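N-acetyltransferase family protein (PDB 3LNB) catalyses, as an arylamine N-acetyltransferase, the transfer of an acetyl group from acetyl-coenzyme A to arylamines and inactivates the drug sulfamethoxazole. Local coordinates at residues A[42-47]-A[63-68]; A[70-75]-A[93-98]; A[79-84]-A[226-231]; A[88-93]-A[100-105]. The protein carries 1 engineered substitution. All coordinates share one frame; numbering follows the deposited sequence.

Contact 1 (A[42-47]-A[63-68]); sequences RLKIPA and GMILPF. Engineered in segment 63-68: F68 (natural residue Tyr). With COA (coenzyme A), chain B.
R42, the last residue of helix 34-42, lays its side chain across the residues that end helix 55-65. From CB outward, R42 CG stands anti to the backbone N (chi1 179°) and makes the first touch, 4.0 Å from L66 CD2. The chain then bends at chi2 (77°), which turns the rest of it along the surface of L66. R42 NE comes 3.6 Å from L66 CD2, so that this one methyl sits over a face of the guanidinium. At the tip the two terminal nitrogens part company: R42 NH1 lies 3.9 Å from P67 CD, while R42 NH2 runs up to I65 CG2 at 3.3 Å, a tight approach. Its polar hydrogens are used elsewhere: NE donates to the carbonyl L90 O and NH1 to R95 O, which probably helps hold the guanidinium in the plane whose face L66 CD2 covers.

L43 works on the inner side. Its CD1 meets L66 CG at 4.1 Å, the two side chains at about a right angle, while the L43 carbonyl O, bonded to N61 ND2, faces I65 CD1. Near the surface, K44 CG lies 3.8 Å from I65 CD1. I65 is thus wedged among three consecutive residues.

Further along, F68, an engineered residue (Tyr in nature), enters a strand and puts its CZ 3.5 Å from N4P of coenzyme A. The helix end that I65 packs against is a Schellman motif, with K44 at positive phi as its C-prime residue.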
# COMPACT_ATOMS: atom_id res chain seq x y z
N ARG A 42 8.22 14.91 -0.24
CA ARG A 42 8.36 13.63 -0.94
C ARG A 42 7.29 13.43 -2.00
O ARG A 42 7.59 13.02 -3.12
CB ARG A 42 8.30 12.48 0.06
CG ARG A 42 8.41 11.08 -0.55
CD ARG A 42 9.84 10.72 -0.94
NE ARG A 42 9.99 9.27 -1.13
CZ ARG A 42 10.19 8.67 -2.30
NH1 ARG A 42 10.30 7.35 -2.36
NH2 ARG A 42 10.28 9.39 -3.41
N LEU A 43 6.04 13.71 -1.64
CA LEU A 43 4.93 13.52 -2.58
C LEU A 43 4.70 14.70 -3.51
O LEU A 43 3.71 14.74 -4.23
CB LEU A 43 3.65 13.18 -1.81
CG LEU A 43 3.62 11.82 -1.09
CD1 LEU A 43 3.79 10.70 -2.11
CD2 LEU A 43 4.74 11.74 -0.05
N LYS A 44 5.64 15.65 -3.49
CA LYS A 44 5.56 16.82 -4.36
C LYS A 44 4.22 17.53 -4.25
O LYS A 44 3.65 17.96 -5.27
CB LYS A 44 5.77 16.41 -5.81
CG LYS A 44 6.85 15.38 -6.01
CD LYS A 44 8.24 15.94 -5.83
CE LYS A 44 9.12 15.48 -6.98
NZ LYS A 44 8.96 14.03 -7.27
N ILE A 45 3.70 17.65 -3.04
CA ILE A 45 2.44 18.32 -2.81
C ILE A 45 2.70 19.56 -1.97
O ILE A 45 3.28 19.49 -0.89
CB ILE A 45 1.44 17.41 -2.06
CG1 ILE A 45 1.01 16.26 -2.97
CG2 ILE A 45 0.22 18.22 -1.62
CD1 ILE A 45 0.17 15.21 -2.27
N PRO A 46 2.27 20.74 -2.47
CA PRO A 46 2.48 21.98 -1.73
C PRO A 46 1.92 21.86 -0.32
O PRO A 46 0.84 21.30 -0.12
CB PRO A 46 1.70 23.00 -2.56
CG PRO A 46 0.56 22.18 -3.09
CD PRO A 46 1.30 20.94 -3.56
N ALA A 47 2.66 22.36 0.65
CA ALA A 47 2.20 22.32 2.03
C ALA A 47 0.89 23.12 2.08
O ALA A 47 0.82 24.25 1.59
CB ALA A 47 3.24 22.94 2.95
N GLY A 63 0.79 6.59 -4.87
CA GLY A 63 0.87 5.49 -5.82
C GLY A 63 1.88 5.73 -6.93
O GLY A 63 2.53 4.80 -7.40
N MET A 64 2.02 6.99 -7.34
CA MET A 64 2.94 7.37 -8.40
C MET A 64 4.38 7.57 -7.95
O MET A 64 5.30 7.51 -8.77
CB MET A 64 2.46 8.69 -9.04
CG MET A 64 1.17 8.60 -9.81
SD MET A 64 1.35 7.54 -11.24
CE MET A 64 2.30 8.59 -12.35
N ILE A 65 4.59 7.79 -6.66
CA ILE A 65 5.92 8.05 -6.13
C ILE A 65 6.51 7.04 -5.14
O ILE A 65 7.67 6.66 -5.25
CB ILE A 65 5.95 9.47 -5.50
CG1 ILE A 65 5.67 10.51 -6.59
CG2 ILE A 65 7.30 9.73 -4.82
CD1 ILE A 65 5.40 11.90 -6.08
N LEU A 66 5.72 6.64 -4.15
CA LEU A 66 6.19 5.68 -3.15
C LEU A 66 6.10 4.25 -3.67
O LEU A 66 5.02 3.66 -3.73
CB LEU A 66 5.37 5.83 -1.87
CG LEU A 66 5.50 7.16 -1.13
CD1 LEU A 66 4.62 7.14 0.10
CD2 LEU A 66 6.97 7.40 -0.75
N PRO A 67 7.25 3.65 -4.04
CA PRO A 67 7.26 2.28 -4.55
C PRO A 67 6.83 1.25 -3.50
O PRO A 67 7.11 1.41 -2.31
CB PRO A 67 8.71 2.06 -4.96
CG PRO A 67 9.25 3.46 -5.14
CD PRO A 67 8.61 4.20 -4.01
N PHE A 68 6.15 0.21 -3.95
CA PHE A 68 5.73 -0.88 -3.08
C PHE A 68 6.91 -1.85 -3.19
O PHE A 68 7.17 -2.39 -4.27
CB PHE A 68 4.45 -1.54 -3.64
CG PHE A 68 4.04 -2.79 -2.91
CD1 PHE A 68 3.22 -2.73 -1.78
CD2 PHE A 68 4.47 -4.04 -3.36
CE1 PHE A 68 2.83 -3.89 -1.12
CE2 PHE A 68 4.09 -5.21 -2.70
CZ PHE A 68 3.27 -5.13 -1.57
N1A COA B . 5.71 -10.89 -3.37
C2A COA B . 6.76 -11.03 -4.15
N3A COA B . 6.65 -11.14 -5.46
C4A COA B . 5.44 -11.10 -6.04
C5A COA B . 4.31 -10.96 -5.26
C6A COA B . 4.47 -10.85 -3.88
N6A COA B . 3.41 -10.70 -3.09
N7A COA B . 3.26 -10.94 -6.07
C8A COA B . 3.71 -11.06 -7.32
N9A COA B . 5.04 -11.15 -7.31
C1B COA B . 5.91 -11.19 -8.51
C2B COA B . 5.61 -12.36 -9.44
O2B COA B . 6.24 -13.55 -8.96
C3B COA B . 6.29 -11.87 -10.72
O3B COA B . 7.66 -12.30 -10.75
P3B COA B . 8.33 -12.63 -12.18
O7A COA B . 8.03 -11.61 -13.20
O8A COA B . 9.91 -12.78 -11.91
O9A COA B . 7.78 -14.09 -12.58
C4B COA B . 6.21 -10.35 -10.61
O4B COA B . 5.60 -10.06 -9.34
C5B COA B . 5.33 -9.76 -11.72
O5B COA B . 4.00 -10.26 -11.59
P1A COA B . 2.93 -9.97 -12.76
O1A COA B . 1.51 -10.47 -12.20
O2A COA B . 3.31 -10.64 -14.02
O3A COA B . 2.88 -8.36 -12.92
P2A COA B . 2.06 -7.38 -11.95
O4A COA B . 0.61 -7.22 -12.62
O5A COA B . 2.76 -6.08 -11.82
O6A COA B . 1.83 -8.13 -10.54
CBP COA B . 2.05 -7.11 -8.32
CCP COA B . 2.71 -7.93 -9.43
CDP COA B . 1.86 -5.67 -8.79
CEP COA B . 2.97 -7.12 -7.09
CAP COA B . 0.71 -7.73 -7.94
OAP COA B . 0.90 -9.09 -7.55
C9P COA B . 0.05 -6.98 -6.78
O9P COA B . -0.44 -5.86 -6.93
N8P COA B . 0.05 -7.64 -5.62
C7P COA B . -0.54 -7.11 -4.39
C6P COA B . 0.37 -7.41 -3.19
C5P COA B . -0.39 -7.25 -1.87
O5P COA B . -1.22 -8.08 -1.52
N4P COA B . -0.08 -6.17 -1.15
C3P COA B . -0.74 -5.89 0.14
C2P COA B . -0.14 -6.74 1.26
S1P COA B . 1.57 -6.27 1.72

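Contact 2 (A[70-75]-A[93-98]); sequences NLDIMA and QKRGGL
R95 and D72 meet with their flat groups nearly upright to each other, the guanidinium and carboxylate planes 79° apart. The arginine comes end-on and gives both terminal nitrogens to one oxygen: R95 NH1 lies 3.0 Å and R95 NH2 3.1 Å from D72 OD1. That oxygen sits in the guanidinium plane, but the reverse does not hold. NH1 reaches it on the syn side, 30° out of the carboxylate plane, whereas NH2 comes in from well above that plane, 72° out, and on the same face. Bends at chi2 and chi3 of R95 curl its chain back to this position. NH2 is shared, with a second salt bridge to E69 OE1, and D72 OD2 goes to K89, so the pair belongs to a small charge network. R95 NH2 also lies 3.6 Å from L71 CB.

The sequence R95-G96-G97-L98 leads into C99 and so forms the start of the RGG-x-C signature of arylamine N-acetyltransferases; C99, with H138 and D153, has the geometry of the Cys-His-Asp triad of this family. The two glycines run extended, and L98 stands at the N-cap position of helix 99-112.

On the apolar side, L98 points toward helix 71-75. Its CD1 meets I73 CD1 at 3.6 Å, the two chains at about a right angle. N70 adds only its CB, 4.0 Å from L98 CD1, because its amide turns away to bond I251, F246 and G249. L98 also approaches coenzyme A, its side chain about 4 Å from the ligand.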
# COMPACT_ATOMS: atom_id res chain seq x y z
N ASN A 70 9.89 -4.72 -0.94
CA ASN A 70 10.30 -5.54 0.19
C ASN A 70 11.82 -5.71 0.22
O ASN A 70 12.32 -6.70 0.75
CB ASN A 70 9.68 -6.93 0.04
CG ASN A 70 10.30 -7.70 -1.11
OD1 ASN A 70 10.84 -7.11 -2.06
ND2 ASN A 70 10.24 -9.03 -1.04
N LEU A 71 12.54 -4.75 -0.35
CA LEU A 71 14.00 -4.82 -0.42
C LEU A 71 14.74 -4.96 0.92
O LEU A 71 15.82 -5.55 0.96
CB LEU A 71 14.55 -3.63 -1.21
CG LEU A 71 13.91 -3.41 -2.59
CD1 LEU A 71 14.65 -2.29 -3.30
CD2 LEU A 71 13.96 -4.69 -3.43
N ASP A 72 14.18 -4.42 2.00
CA ASP A 72 14.84 -4.54 3.30
C ASP A 72 14.75 -5.98 3.77
O ASP A 72 15.68 -6.51 4.39
CB ASP A 72 14.19 -3.62 4.34
CG ASP A 72 14.71 -2.19 4.26
OD1 ASP A 72 15.64 -1.92 3.47
OD2 ASP A 72 14.19 -1.33 5.00
N ILE A 73 13.63 -6.63 3.47
CA ILE A 73 13.43 -8.02 3.82
C ILE A 73 14.47 -8.83 3.06
O ILE A 73 15.12 -9.71 3.61
CB ILE A 73 12.00 -8.52 3.43
CG1 ILE A 73 10.95 -7.76 4.25
CG2 ILE A 73 11.88 -10.02 3.65
CD1 ILE A 73 9.52 -8.14 3.95
N MET A 74 14.64 -8.51 1.78
CA MET A 74 15.62 -9.20 0.94
C MET A 74 17.05 -8.95 1.43
O MET A 74 17.87 -9.87 1.48
CB MET A 74 15.50 -8.73 -0.51
CG MET A 74 14.17 -9.07 -1.17
SD MET A 74 13.95 -10.85 -1.39
CE MET A 74 13.12 -11.31 0.09
N ALA A 75 17.35 -7.71 1.81
CA ALA A 75 18.69 -7.36 2.28
C ALA A 75 18.94 -7.66 3.75
O ALA A 75 20.07 -7.57 4.23
CB ALA A 75 18.96 -5.88 2.01
N GLN A 93 15.12 9.00 2.97
CA GLN A 93 16.00 8.18 2.15
C GLN A 93 15.34 7.80 0.83
O GLN A 93 15.85 6.98 0.06
CB GLN A 93 16.43 6.93 2.93
CG GLN A 93 17.08 7.26 4.28
CD GLN A 93 17.39 6.03 5.12
OE1 GLN A 93 16.59 5.10 5.20
NE2 GLN A 93 18.55 6.03 5.77
N LYS A 94 14.18 8.41 0.57
CA LYS A 94 13.42 8.18 -0.65
C LYS A 94 13.29 6.70 -1.04
O LYS A 94 13.58 6.32 -2.18
CB LYS A 94 14.03 8.97 -1.81
CG LYS A 94 14.03 10.48 -1.62
CD LYS A 94 14.70 11.19 -2.80
CE LYS A 94 15.35 12.50 -2.39
NZ LYS A 94 16.13 13.12 -3.52
N ARG A 95 12.87 5.88 -0.09
CA ARG A 95 12.66 4.45 -0.32
C ARG A 95 11.15 4.21 -0.39
O ARG A 95 10.35 5.14 -0.26
CB ARG A 95 13.25 3.60 0.82
CG ARG A 95 14.78 3.56 0.91
CD ARG A 95 15.39 2.59 -0.12
NE ARG A 95 14.78 1.26 -0.03
CZ ARG A 95 15.01 0.38 0.93
NH1 ARG A 95 15.86 0.66 1.92
NH2 ARG A 95 14.37 -0.79 0.92
N GLY A 96 10.78 2.95 -0.59
CA GLY A 96 9.38 2.57 -0.64
C GLY A 96 9.11 1.60 0.50
O GLY A 96 9.77 1.67 1.53
N GLY A 97 8.15 0.70 0.31
CA GLY A 97 7.85 -0.26 1.36
C GLY A 97 6.63 -1.11 1.09
O GLY A 97 6.00 -1.01 0.04
N LEU A 98 6.29 -1.96 2.05
CA LEU A 98 5.13 -2.82 1.92
C LEU A 98 3.91 -2.13 2.55
O LEU A 98 4.03 -1.06 3.14
CB LEU A 98 5.39 -4.18 2.58
CG LEU A 98 6.42 -5.06 1.86
CD1 LEU A 98 6.70 -6.33 2.67
CD2 LEU A 98 5.91 -5.43 0.47

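Contact 3 (A[79-84]-A[226-231]); sequences KNISKN and IDEQKV
A single water joins the two segments: it accepts from K83 N at 3.0 Å and donates to E228 OE1, at a modelled distance so short that its value is doubtful. K83 is the first residue of helix 83-92, so the water stands where that helix presents its early backbone N-H groups, while S82 OG caps N85 N a little further along. The other carboxylate oxygen of E228 goes to Y108 OH on helix 99-112.

Between these two grips the carboxylate is pressed against the backbone of the 79-84 segment. E228 CG is anti to the backbone N (chi1 -162°), and an unfavourable bend at chi2 (124°) turns the carboxylate over the peptide that links I81 and S82. The packing is tight: E228 CG and CD each come 3.0 Å from I81 O. E228 OE2 lies 3.1 Å from I81 O, two acceptors with no bond between them. S82 CA, next to that carbonyl oxygen, lies 3.3 Å from E228 OE2.

Beneath the polar end, I81 turns toward helix 228-240 and sets its CG1 4.0 Å from V231 CG1, the chains crossing at about a right angle. The helix that carries E228 and V231 is itself started by D227, whose OD2 caps K230 N at 2.8 Å.

The crowding of I81 O against the carboxylate would tend to raise the pKa of E228, whereas the Y108 hydroxyl and the start of helix 83-92 would tend to lower it; these effects may offset each other.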
# COMPACT_ATOMS: atom_id res chain seq x y z
N LYS A 79 13.93 -2.85 10.33
CA LYS A 79 13.80 -2.18 11.62
C LYS A 79 12.34 -2.25 12.05
O LYS A 79 11.45 -2.53 11.24
CB LYS A 79 14.19 -0.70 11.52
CG LYS A 79 15.67 -0.44 11.36
CD LYS A 79 15.97 1.06 11.34
CE LYS A 79 15.77 1.69 12.70
NZ LYS A 79 16.55 2.95 12.83
N ASN A 80 12.09 -2.00 13.33
CA ASN A 80 10.72 -2.00 13.82
C ASN A 80 10.05 -0.77 13.23
O ASN A 80 10.72 0.20 12.86
CB ASN A 80 10.69 -1.95 15.34
CG ASN A 80 11.65 -0.92 15.90
OD1 ASN A 80 12.86 -1.07 15.78
ND2 ASN A 80 11.11 0.13 16.51
N ILE A 81 8.73 -0.81 13.16
CA ILE A 81 7.97 0.30 12.61
C ILE A 81 7.70 1.37 13.67
O ILE A 81 7.30 1.06 14.79
CB ILE A 81 6.61 -0.22 12.07
CG1 ILE A 81 6.85 -1.41 11.14
CG2 ILE A 81 5.88 0.90 11.35
CD1 ILE A 81 7.67 -1.10 9.91
N SER A 82 7.93 2.62 13.29
CA SER A 82 7.70 3.77 14.15
C SER A 82 7.60 4.99 13.24
O SER A 82 8.09 4.97 12.11
CB SER A 82 8.85 3.96 15.14
OG SER A 82 9.96 4.59 14.52
N LYS A 83 6.96 6.05 13.73
CA LYS A 83 6.81 7.27 12.95
C LYS A 83 8.17 7.72 12.40
O LYS A 83 8.35 7.88 11.19
CB LYS A 83 6.21 8.39 13.81
CG LYS A 83 6.18 9.75 13.10
CD LYS A 83 5.70 10.87 14.02
CE LYS A 83 4.25 10.70 14.39
NZ LYS A 83 3.83 11.72 15.40
N ASN A 84 9.12 7.91 13.31
CA ASN A 84 10.45 8.34 12.94
C ASN A 84 11.11 7.44 11.90
O ASN A 84 11.66 7.93 10.92
CB ASN A 84 11.34 8.43 14.17
CG ASN A 84 12.79 8.51 13.81
OD1 ASN A 84 13.30 9.58 13.46
ND2 ASN A 84 13.48 7.38 13.86
N ILE A 226 -5.56 -1.70 15.64
CA ILE A 226 -4.26 -2.29 15.91
C ILE A 226 -3.22 -1.22 16.19
O ILE A 226 -3.23 -0.15 15.59
CB ILE A 226 -3.79 -3.18 14.74
CG1 ILE A 226 -3.64 -2.35 13.47
CG2 ILE A 226 -4.78 -4.32 14.53
CD1 ILE A 226 -3.20 -3.16 12.25
N ASP A 227 -2.31 -1.52 17.12
CA ASP A 227 -1.26 -0.59 17.50
C ASP A 227 0.07 -0.90 16.82
O ASP A 227 0.15 -1.80 15.98
CB ASP A 227 -1.11 -0.58 19.02
CG ASP A 227 -0.62 -1.91 19.58
OD1 ASP A 227 -0.64 -2.05 20.81
OD2 ASP A 227 -0.22 -2.81 18.80
N GLU A 228 1.11 -0.16 17.19
CA GLU A 228 2.43 -0.34 16.59
C GLU A 228 3.02 -1.72 16.89
O GLU A 228 3.69 -2.32 16.04
CB GLU A 228 3.38 0.77 17.08
CG GLU A 228 4.63 0.96 16.22
CD GLU A 228 4.78 2.39 15.69
OE1 GLU A 228 5.09 3.30 16.49
OE2 GLU A 228 4.59 2.60 14.47
N GLN A 229 2.77 -2.24 18.08
CA GLN A 229 3.30 -3.56 18.43
C GLN A 229 2.72 -4.62 17.49
O GLN A 229 3.45 -5.47 16.99
CB GLN A 229 2.96 -3.91 19.88
CG GLN A 229 3.99 -4.84 20.51
CD GLN A 229 3.79 -5.04 21.99
OE1 GLN A 229 3.37 -4.12 22.71
NE2 GLN A 229 4.09 -6.24 22.47
N LYS A 230 1.41 -4.55 17.25
CA LYS A 230 0.76 -5.51 16.35
C LYS A 230 1.33 -5.32 14.95
O LYS A 230 1.59 -6.29 14.24
CB LYS A 230 -0.76 -5.27 16.32
CG LYS A 230 -1.50 -6.01 15.21
CD LYS A 230 -1.44 -7.53 15.35
CE LYS A 230 -2.24 -8.21 14.23
NZ LYS A 230 -2.19 -9.70 14.29
N VAL A 231 1.51 -4.07 14.54
CA VAL A 231 2.07 -3.78 13.23
C VAL A 231 3.48 -4.36 13.15
O VAL A 231 3.89 -4.83 12.09
CB VAL A 231 2.08 -2.26 12.96
CG1 VAL A 231 2.92 -1.95 11.73
CG2 VAL A 231 0.66 -1.78 12.73
O HOH W 1 5.86 5.70 16.49

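Contact 4 (A[88-93]-A[100-105]); sequences EKLLIQ and YELNSL
K89 NZ donates to E101 OE1 at 2.7 Å, a salt bridge that uses the syn lone pair of E101 OE1. The lysine reaches it fully stretched, with CG anti to the backbone N (chi1 -179°) and every later torsion extended, and it meets the glutamate chain at about a right angle. Its ammonium is shared with D72, and E101 OE2 accepts from L98 N, so the glutamate ties the start of its own helix to the lysine.

Below this polar bridge lie four leucines. L90 CD2 is the hub: it sits 3.7 Å from L102 CD2 and 3.9 Å from L105 CD2. L90 and L105 slide past each other in opposite directions, while L90 and L102 cross at about a right angle. L91 CD2 comes up to L105 CD2 from the next position along the helix, also at 3.9 Å.

Helix 83-92 ends in a wider pi-type turn, Q93 N bonding E88 O at 2.9 Å, which probably helps consecutive L90 and L91 both meet L105. The axes of 88-92 and 100-105 approach to 10.9 Å at a crossing angle of -70°, room that the leucine side chains fill.

Outward, L86 of helix 83-92 itself covers E101 and L105, and L66 covers L102. Helix 34-42 packs on L91 through E38 and R42 and on L105 through F39, helix 228-240 reaches S104 through V231, and N103 ties helix 99-112 to strand 131-145 at V139 O and to D153 of the probable catalytic triad.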
# COMPACT_ATOMS: atom_id res chain seq x y z
N GLU A 88 12.15 8.44 8.16
CA GLU A 88 13.54 8.26 7.72
C GLU A 88 13.64 7.42 6.46
O GLU A 88 14.30 7.81 5.49
CB GLU A 88 14.36 7.60 8.82
CG GLU A 88 15.86 7.60 8.54
CD GLU A 88 16.40 9.01 8.38
OE1 GLU A 88 16.00 9.88 9.19
OE2 GLU A 88 17.22 9.25 7.47
N LYS A 89 12.99 6.27 6.46
CA LYS A 89 13.06 5.37 5.31
C LYS A 89 12.31 5.83 4.06
O LYS A 89 12.92 6.07 3.02
CB LYS A 89 12.58 3.97 5.69
CG LYS A 89 12.65 2.96 4.56
CD LYS A 89 12.10 1.59 4.97
CE LYS A 89 12.06 0.65 3.76
NZ LYS A 89 11.40 -0.65 4.05
N LEU A 90 10.99 5.96 4.17
CA LEU A 90 10.16 6.34 3.02
C LEU A 90 10.21 7.78 2.53
O LEU A 90 9.96 8.04 1.36
CB LEU A 90 8.70 5.97 3.26
CG LEU A 90 8.34 4.49 3.16
CD1 LEU A 90 8.93 3.74 4.32
CD2 LEU A 90 6.83 4.35 3.14
N LEU A 91 10.51 8.72 3.42
CA LEU A 91 10.55 10.10 2.99
C LEU A 91 11.97 10.61 2.76
O LEU A 91 12.33 10.95 1.64
CB LEU A 91 9.82 10.99 4.00
CG LEU A 91 8.38 10.56 4.30
CD1 LEU A 91 7.72 11.57 5.23
CD2 LEU A 91 7.59 10.43 3.01
N ILE A 92 12.77 10.63 3.82
CA ILE A 92 14.14 11.12 3.72
C ILE A 92 15.07 10.32 2.81
O ILE A 92 15.74 10.89 1.94
CB ILE A 92 14.76 11.23 5.13
CG1 ILE A 92 13.99 12.28 5.93
CG2 ILE A 92 16.24 11.60 5.04
CD1 ILE A 92 14.34 12.30 7.40
N GLN A 93 15.12 9.00 2.97
CA GLN A 93 16.00 8.18 2.15
C GLN A 93 15.34 7.80 0.83
O GLN A 93 15.85 6.98 0.06
CB GLN A 93 16.43 6.93 2.93
CG GLN A 93 17.08 7.26 4.28
CD GLN A 93 17.39 6.03 5.12
OE1 GLN A 93 16.59 5.10 5.20
NE2 GLN A 93 18.55 6.03 5.77
N TYR A 100 2.08 -2.48 5.32
CA TYR A 100 2.13 -2.04 6.71
C TYR A 100 3.02 -0.82 6.96
O TYR A 100 2.90 -0.16 8.00
CB TYR A 100 2.55 -3.18 7.64
CG TYR A 100 3.83 -3.87 7.26
CD1 TYR A 100 3.83 -4.98 6.42
CD2 TYR A 100 5.05 -3.39 7.73
CE1 TYR A 100 5.01 -5.60 6.05
CE2 TYR A 100 6.24 -4.00 7.36
CZ TYR A 100 6.22 -5.10 6.52
OH TYR A 100 7.40 -5.69 6.15
N GLU A 101 3.90 -0.51 6.02
CA GLU A 101 4.76 0.66 6.16
C GLU A 101 4.10 1.85 5.48
O GLU A 101 3.99 2.93 6.06
CB GLU A 101 6.13 0.41 5.53
CG GLU A 101 6.90 -0.73 6.19
CD GLU A 101 8.17 -1.07 5.45
OE1 GLU A 101 9.22 -0.43 5.71
OE2 GLU A 101 8.13 -1.98 4.60
N LEU A 102 3.64 1.63 4.26
CA LEU A 102 2.97 2.68 3.50
C LEU A 102 1.76 3.22 4.27
O LEU A 102 1.61 4.43 4.43
CB LEU A 102 2.53 2.14 2.14
CG LEU A 102 3.67 1.84 1.16
CD1 LEU A 102 3.16 1.06 -0.05
CD2 LEU A 102 4.31 3.16 0.73
N ASN A 103 0.90 2.32 4.75
CA ASN A 103 -0.29 2.75 5.47
C ASN A 103 -0.04 3.23 6.89
O ASN A 103 -0.83 3.99 7.43
CB ASN A 103 -1.36 1.66 5.46
CG ASN A 103 -2.05 1.55 4.10
OD1 ASN A 103 -2.20 2.54 3.39
ND2 ASN A 103 -2.49 0.34 3.76
N SER A 104 1.05 2.78 7.51
CA SER A 104 1.37 3.25 8.85
C SER A 104 1.80 4.71 8.71
O SER A 104 1.41 5.57 9.51
CB SER A 104 2.49 2.43 9.48
OG SER A 104 2.01 1.21 10.01
N LEU A 105 2.60 5.00 7.69
CA LEU A 105 3.07 6.36 7.44
C LEU A 105 1.89 7.27 7.15
O LEU A 105 1.76 8.34 7.75
CB LEU A 105 4.04 6.39 6.26
CG LEU A 105 4.51 7.79 5.85
CD1 LEU A 105 5.27 8.45 7.00
CD2 LEU A 105 5.38 7.69 4.62

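Overall arrangement
Contact 4 is the most deeply buried of the four, a leucine cluster topped by one salt bridge, and the others gather about it. Contact 1 joins it through R42, which binds the end of helix 83-92, and through L66; it mixes apolar packing with an arginine laid along it. Contacts 2 and 4 share Q93 and a chain of charges, R95-D72-K89-E101, that links helices 71-75, 83-92 and 99-112 with the loop carrying R95. Contact 3 lies furthest from the chain centre and relies on water and a crowded carboxylate, though I81 and V231 pack against helix 99-112. Contacts 1 and 2 approach coenzyme A, through F68 and L98.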